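Local coordinates for protein vibralactone Cyclase (PDB 6KD0) that catalyses the cyclization that forms the fused bicyclic beta-lactone of vibralactone, using an alpha/beta hydrolase fold, at residues I71-G75 against T76-V80; P138-S141 against S142-A146; P210-H213 against P214-P218. All blocks are in the same frame, centred on the assembly; numbering follows the deposited sequence.

How the interactions relate
Three local contacts follow one another along an alpha/beta hydrolase chain. Interaction 1 closes the hairpin of the two first strands of the sheet, and Ile71, Val73 and Met78 pack on helix 144-158, whose start is built in interaction 2. Centres of these two lie about 14 Å apart, and Arg135 bridges them: it bonds Glu74 O and touches Ser140 and Thr144. Interaction 3, its centre about 17 Å from that of interaction 2 and about 29 Å from that of interaction 1, lies in the loop after strand 203-207. Both later contacts reach helix 178-192, Ala146 through Leu182 and Pro210 O through Asn181, the helix that follows the probable nucleophile elbow.

Interaction 1 of 3, residues I71-G75 against T76-V80; sequences IPVEG and TNMHV
Asn77 turns OD1 of its carboxamide to the CA and CB side of Pro72, 3.3 Å from Pro72 CA. This is one face of a beta hairpin, turning at a type II turn from Val73 to Thr76 and lying at the outer edge of the central sheet. Gly75 takes the turn position where a side chain would jam against the preceding carbonyl. Backbone bonds pair Ile71 with Met78 and Val73 with Thr76; Met78 N donates to Ile71 O at 2.8 Å. Thr76 N meets Val73 O from above the carbonyl plane, 51° out of it.

The opposite face carries Ile71, Val73, Thr76, Met78 and Val80; Ile71, Val73 and Met78 pack on helix 144-158, while Val80 lies on strand 128-132. Ile71 holds CG1 between its backbone N and carbonyl carbon (chi1 72°), which sets CD1 3.7 Å from Met78 CE and equally close to Val80 CG2. Cut back to alanine, Ile71 would lose CD1, and Met78 CE and Val80 CG2 would probably be left with a gap between them. Val73 crosses Met78 at about a right angle, CG1 to CB. Nearer the turn, Val73 CG2 and Thr76 CG2 lie side by side at 3.5 Å.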
loop_
_atom_site.group_PDB
_atom_site.type_symbol
_atom_site.label_atom_id
_atom_site.label_comp_id
_atom_site.label_asym_id
_atom_site.label_seq_id
_atom_site.Cartn_x
_atom_site.Cartn_y
_atom_site.Cartn_z
ATOM N N ILE A 71 -18.282 8.250 -6.317
ATOM C CA ILE A 71 -17.964 9.642 -5.973
ATOM C C ILE A 71 -17.365 10.383 -7.166
ATOM O O ILE A 71 -16.731 9.756 -8.020
ATOM C CB ILE A 71 -17.038 9.724 -4.745
ATOM C CG1 ILE A 71 -15.615 9.264 -5.083
ATOM C CG2 ILE A 71 -17.611 8.917 -3.582
ATOM C CD1 ILE A 71 -14.609 9.581 -3.995
ATOM N N PRO A 72 -17.537 11.701 -7.289
ATOM C CA PRO A 72 -16.978 12.393 -8.457
ATOM C C PRO A 72 -15.476 12.579 -8.307
ATOM O O PRO A 72 -14.978 12.890 -7.220
ATOM C CB PRO A 72 -17.710 13.738 -8.450
ATOM C CG PRO A 72 -17.980 13.990 -7.014
ATOM C CD PRO A 72 -18.251 12.633 -6.400
ATOM N N VAL A 73 -14.750 12.349 -9.406
ATOM C CA VAL A 73 -13.341 12.719 -9.527
ATOM C C VAL A 73 -13.192 13.442 -10.863
ATOM O O VAL A 73 -14.167 13.571 -11.619
ATOM C CB VAL A 73 -12.407 11.500 -9.443
ATOM C CG1 VAL A 73 -12.569 10.800 -8.103
ATOM C CG2 VAL A 73 -12.690 10.537 -10.584
ATOM N N GLU A 74 -11.978 13.893 -11.172
ATOM C CA GLU A 74 -11.765 14.744 -12.333
ATOM C C GLU A 74 -12.193 13.990 -13.581
ATOM O O GLU A 74 -11.523 13.055 -14.023
ATOM C CB GLU A 74 -10.311 15.200 -12.435
ATOM C CG GLU A 74 -10.152 16.447 -13.323
ATOM C CD GLU A 74 -8.700 16.866 -13.554
ATOM O OE1 GLU A 74 -7.824 16.490 -12.737
ATOM O OE2 GLU A 74 -8.434 17.580 -14.556
ATOM N N GLY A 75 -13.347 14.357 -14.107
ATOM C CA GLY A 75 -13.769 13.832 -15.379
ATOM C C GLY A 75 -14.471 12.498 -15.331
ATOM O O GLY A 75 -14.756 11.946 -16.398
ATOM N N THR A 76 -14.789 11.970 -14.151
ATOM C CA THR A 76 -15.510 10.692 -14.101
ATOM C C THR A 76 -15.970 10.470 -12.662
ATOM O O THR A 76 -15.837 11.360 -11.819
ATOM C CB THR A 76 -14.644 9.550 -14.654
ATOM O OG1 THR A 76 -15.462 8.413 -14.946
ATOM C CG2 THR A 76 -13.537 9.147 -13.694
ATOM N N ASN A 77 -16.541 9.300 -12.383
ATOM C CA ASN A 77 -16.875 8.887 -11.024
ATOM C C ASN A 77 -16.003 7.694 -10.661
ATOM O O ASN A 77 -15.551 6.959 -11.537
ATOM C CB ASN A 77 -18.348 8.470 -10.874
ATOM C CG ASN A 77 -19.321 9.634 -10.901
ATOM O OD1 ASN A 77 -19.045 10.716 -10.388
ATOM N ND2 ASN A 77 -20.501 9.390 -11.467
ATOM N N MET A 78 -15.792 7.496 -9.359
ATOM C CA MET A 78 -14.912 6.466 -8.832
ATOM C C MET A 78 -15.694 5.645 -7.821
ATOM O O MET A 78 -16.398 6.211 -6.980
ATOM C CB MET A 78 -13.663 7.081 -8.160
ATOM C CG MET A 78 -12.812 6.060 -7.442
ATOM S SD MET A 78 -11.209 6.658 -6.840
ATOM C CE MET A 78 -11.742 7.844 -5.598
ATOM N N HIS A 79 -15.593 4.324 -7.920
ATOM C CA HIS A 79 -16.186 3.440 -6.925
ATOM C C HIS A 79 -15.370 3.443 -5.635
ATOM O O HIS A 79 -14.135 3.365 -5.663
ATOM C CB HIS A 79 -16.286 2.019 -7.480
ATOM C CG HIS A 79 -16.643 0.995 -6.446
ATOM N ND1 HIS A 79 -15.894 -0.143 -6.237
ATOM C CD2 HIS A 79 -17.659 0.948 -5.553
ATOM C CE1 HIS A 79 -16.447 -0.857 -5.270
ATOM N NE2 HIS A 79 -17.513 -0.211 -4.830
ATOM N N VAL A 80 -16.071 3.517 -4.507
ATOM C CA VAL A 80 -15.491 3.500 -3.176
ATOM C C VAL A 80 -16.254 2.457 -2.370
ATOM O O VAL A 80 -17.485 2.412 -2.427
ATOM C CB VAL A 80 -15.614 4.890 -2.506
ATOM C CG1 VAL A 80 -15.224 4.818 -1.061
ATOM C CG2 VAL A 80 -14.781 5.932 -3.251
#

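Interaction 2 of 3, residues P138-S141 against S142-A146; sequences PESS and SPTGA
Two donors of Thr144 grip one acceptor, the carbonyl oxygen of Ser141. The backbone Thr144 N lies 2.9 Å from Ser141 O, in the carbonyl plane and on a lone pair, with an N-H...O angle of 162°. The hydroxyl Thr144 OG1 donates to the same Ser141 O, also at 2.9 Å, but arrives nearly along the C=O axis, so the two donors approach from different directions. The main-chain bond closes a type VI beta turn, defined by the cis peptide before Pro143, and that turn leads straight into helix 144-158, with Pro143 at the N-cap position.

The threonine torsion makes the double grip possible. With chi1 at -61°, OG1 stands beside its own backbone N, so hydroxyl and amide face the same carbonyl, while CG2, anti to that N, is directed to Ser140. There the Thr144 methyl rests against the serine methylene, CG2 to Ser140 CB at 3.8 Å. Because a carbonyl oxygen meets the start of the helix, its partial negative charge would probably be favoured by the helix dipole.

Within the turn, Ser142 is hydrogen-bonded through its backbone to Ala249; farther on, in the helix, Ala146 packs on Leu182 and Trp189 of helix 178-192. Earlier in the loop, Glu139 makes a salt bridge with Arg39 of helix 35-54. Arg135, from the same loop, touches both Ser140 and Thr144. One water spans the turn: it accepts from Gly145 N, the next amide of the helix, at 2.8 Å and donates to Ser140 O at 3.1 Å.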
loop_
_atom_site.group_PDB
_atom_site.type_symbol
_atom_site.label_atom_id
_atom_site.label_comp_id
_atom_site.label_asym_id
_atom_site.label_seq_id
_atom_site.Cartn_x
_atom_site.Cartn_y
_atom_site.Cartn_z
ATOM N N PRO A 138 -2.072 1.773 -18.326
ATOM C CA PRO A 138 -1.646 2.956 -19.074
ATOM C C PRO A 138 -2.794 3.791 -19.610
ATOM O O PRO A 138 -2.531 4.857 -20.153
ATOM C CB PRO A 138 -0.845 2.361 -20.229
ATOM C CG PRO A 138 -1.517 1.045 -20.509
ATOM C CD PRO A 138 -1.982 0.542 -19.139
ATOM N N GLU A 139 -4.029 3.297 -19.489
ATOM C CA GLU A 139 -5.188 4.033 -20.002
ATOM C C GLU A 139 -5.261 5.448 -19.429
ATOM O O GLU A 139 -5.637 6.391 -20.136
ATOM C CB GLU A 139 -6.475 3.263 -19.709
ATOM C CG GLU A 139 -6.622 1.970 -20.504
ATOM C CD GLU A 139 -5.990 0.766 -19.828
ATOM O OE1 GLU A 139 -5.339 0.923 -18.766
ATOM O OE2 GLU A 139 -6.147 -0.356 -20.367
ATOM N N SER A 140 -4.920 5.619 -18.156
ATOM C CA SER A 140 -4.773 6.940 -17.551
ATOM C C SER A 140 -3.327 7.106 -17.101
ATOM O O SER A 140 -2.828 6.264 -16.357
ATOM C CB SER A 140 -5.696 7.104 -16.335
ATOM O OG SER A 140 -7.076 7.027 -16.677
ATOM N N SER A 141 -2.669 8.193 -17.504
ATOM C CA SER A 141 -1.277 8.426 -17.100
ATOM C C SER A 141 -1.203 9.079 -15.725
ATOM O O SER A 141 -2.118 9.806 -15.322
ATOM C CB SER A 141 -0.566 9.328 -18.114
ATOM O OG SER A 141 -0.622 8.724 -19.388
ATOM N N SER A 142 -0.088 8.841 -15.021
ATOM C CA SER A 142 0.207 9.582 -13.798
ATOM C C SER A 142 0.188 11.081 -14.099
ATOM O O SER A 142 0.726 11.503 -15.122
ATOM C CB SER A 142 1.579 9.172 -13.247
ATOM O OG SER A 142 2.008 10.044 -12.197
ATOM N N PRO A 143 -0.371 11.924 -13.221
ATOM C CA PRO A 143 -0.840 11.626 -11.867
ATOM C C PRO A 143 -2.336 11.381 -11.717
ATOM O O PRO A 143 -2.895 11.698 -10.656
ATOM C CB PRO A 143 -0.438 12.882 -11.096
ATOM C CG PRO A 143 -0.595 13.993 -12.118
ATOM C CD PRO A 143 -0.369 13.376 -13.487
ATOM N N THR A 144 -2.987 10.751 -12.694
ATOM C CA THR A 144 -4.430 10.543 -12.565
ATOM C C THR A 144 -4.752 9.632 -11.393
ATOM O O THR A 144 -5.645 9.930 -10.592
ATOM C CB THR A 144 -5.018 9.985 -13.856
ATOM O OG1 THR A 144 -4.789 10.947 -14.890
ATOM C CG2 THR A 144 -6.518 9.735 -13.676
ATOM N N GLY A 145 -4.030 8.519 -11.270
ATOM C CA GLY A 145 -4.283 7.612 -10.159
ATOM C C GLY A 145 -4.102 8.284 -8.812
ATOM O O GLY A 145 -4.947 8.152 -7.914
ATOM N N ALA A 146 -3.012 9.047 -8.664
ATOM C CA ALA A 146 -2.745 9.763 -7.422
ATOM C C ALA A 146 -3.838 10.782 -7.117
ATOM O O ALA A 146 -4.275 10.917 -5.966
ATOM C CB ALA A 146 -1.373 10.432 -7.497
HETATM O O HOH W 1 -2.751 7.201 -13.382
#

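Interaction 3 of 3, residues P210-H213 against P214-P218; sequences PTCH and PEAMP
His213 accepts two hydrogen bonds from the residues just after it. Glu215 N donates to His213 ND1 at 3.0 Å, at the ring edge and only 5° out of the ring plane, with an N-H...N angle of 158°. ND1 therefore acts as acceptor, which would place the proton of a neutral ring on NE2. The second bond runs from Ala216 N to His213 O at 2.9 Å; here the donor stands above the carbonyl plane rather than on a lone pair.

That second bond closes a type I beta turn, His213 to Ala216, in the loop between strand 203-207 and helix 227-230. Pro214 and Glu215 occupy its two middle positions, and Pro214 lies against Tyr243 and Asn246 of helix 239-249. With CG of His213 anti to the backbone N (chi1 -162°), the ring edge at ND1 is brought to the Glu215 amide.

Van der Waals contact extends the same pairing. The extended Glu215 chain runs alongside the imidazole, CG 3.5 Å from His213 CE1, with ring and carboxylate planes 47° apart.

Sulfur and methyl groups meet on the far side of the turn. Met217, bent at chi2 and chi3, curls CE back to 3.8 Å from Cys212 CB, while Cys212 SG lies 4.2 Å from Ala216 CB.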
loop_
_atom_site.group_PDB
_atom_site.type_symbol
_atom_site.label_atom_id
_atom_site.label_comp_id
_atom_site.label_asym_id
_atom_site.label_seq_id
_atom_site.Cartn_x
_atom_site.Cartn_y
_atom_site.Cartn_z
ATOM N N PRO A 210 7.166 1.513 -4.482
ATOM C CA PRO A 210 8.118 2.320 -5.253
ATOM C C PRO A 210 8.083 3.740 -4.712
ATOM O O PRO A 210 7.057 4.203 -4.209
ATOM C CB PRO A 210 7.588 2.247 -6.696
ATOM C CG PRO A 210 6.101 1.937 -6.543
ATOM C CD PRO A 210 5.918 1.226 -5.225
ATOM N N THR A 211 9.240 4.410 -4.741
ATOM C CA THR A 211 9.335 5.772 -4.222
ATOM C C THR A 211 9.952 6.756 -5.197
ATOM O O THR A 211 9.821 7.967 -4.975
ATOM C CB THR A 211 10.147 5.810 -2.920
ATOM O OG1 THR A 211 11.503 5.442 -3.204
ATOM C CG2 THR A 211 9.558 4.842 -1.900
ATOM N N CYS A 212 10.598 6.297 -6.264
ATOM C CA CYS A 212 11.291 7.228 -7.140
ATOM C C CYS A 212 11.510 6.582 -8.493
ATOM O O CYS A 212 11.972 5.439 -8.568
ATOM C CB CYS A 212 12.641 7.649 -6.527
ATOM S SG CYS A 212 13.371 9.055 -7.367
ATOM N N HIS A 213 11.187 7.316 -9.549
ATOM C CA HIS A 213 11.561 6.904 -10.889
ATOM C C HIS A 213 13.082 6.727 -10.975
ATOM O O HIS A 213 13.832 7.579 -10.476
ATOM C CB HIS A 213 11.085 7.949 -11.893
ATOM C CG HIS A 213 11.021 7.446 -13.299
ATOM N ND1 HIS A 213 12.144 7.066 -14.003
ATOM C CD2 HIS A 213 9.970 7.267 -14.136
ATOM C CE1 HIS A 213 11.787 6.670 -15.213
ATOM N NE2 HIS A 213 10.474 6.782 -15.319
ATOM N N PRO A 214 13.571 5.650 -11.583
ATOM C CA PRO A 214 15.032 5.464 -11.688
ATOM C C PRO A 214 15.742 6.608 -12.387
ATOM O O PRO A 214 16.885 6.943 -12.042
ATOM C CB PRO A 214 15.149 4.154 -12.480
ATOM C CG PRO A 214 13.898 3.411 -12.140
ATOM C CD PRO A 214 12.825 4.467 -12.051
ATOM N N GLU A 215 15.097 7.232 -13.364
ATOM C CA GLU A 215 15.725 8.347 -14.057
ATOM C C GLU A 215 15.752 9.619 -13.222
ATOM O O GLU A 215 16.419 10.578 -13.616
ATOM C CB GLU A 215 15.016 8.578 -15.392
ATOM C CG GLU A 215 15.060 7.325 -16.270
ATOM C CD GLU A 215 14.542 7.550 -17.677
ATOM O OE1 GLU A 215 14.875 6.738 -18.568
ATOM O OE2 GLU A 215 13.796 8.530 -17.889
ATOM N N ALA A 216 15.073 9.644 -12.075
ATOM C CA ALA A 216 15.075 10.805 -11.193
ATOM C C ALA A 216 15.751 10.548 -9.852
ATOM O O ALA A 216 15.701 11.417 -8.977
ATOM C CB ALA A 216 13.640 11.290 -10.953
ATOM N N MET A 217 16.349 9.374 -9.657
ATOM C CA MET A 217 17.059 9.087 -8.421
ATOM C C MET A 217 18.174 10.111 -8.224
ATOM O O MET A 217 19.019 10.273 -9.114
ATOM C CB MET A 217 17.646 7.682 -8.465
ATOM C CG MET A 217 18.368 7.271 -7.210
ATOM S SD MET A 217 17.263 7.212 -5.797
ATOM C CE MET A 217 16.057 6.007 -6.356
ATOM N N PRO A 218 18.214 10.816 -7.095
ATOM C CA PRO A 218 19.260 11.828 -6.905
ATOM C C PRO A 218 20.636 11.183 -6.923
ATOM O O PRO A 218 20.840 10.097 -6.374
ATOM C CB PRO A 218 18.925 12.430 -5.538
ATOM C CG PRO A 218 17.471 12.162 -5.368
ATOM C CD PRO A 218 17.281 10.798 -5.961
#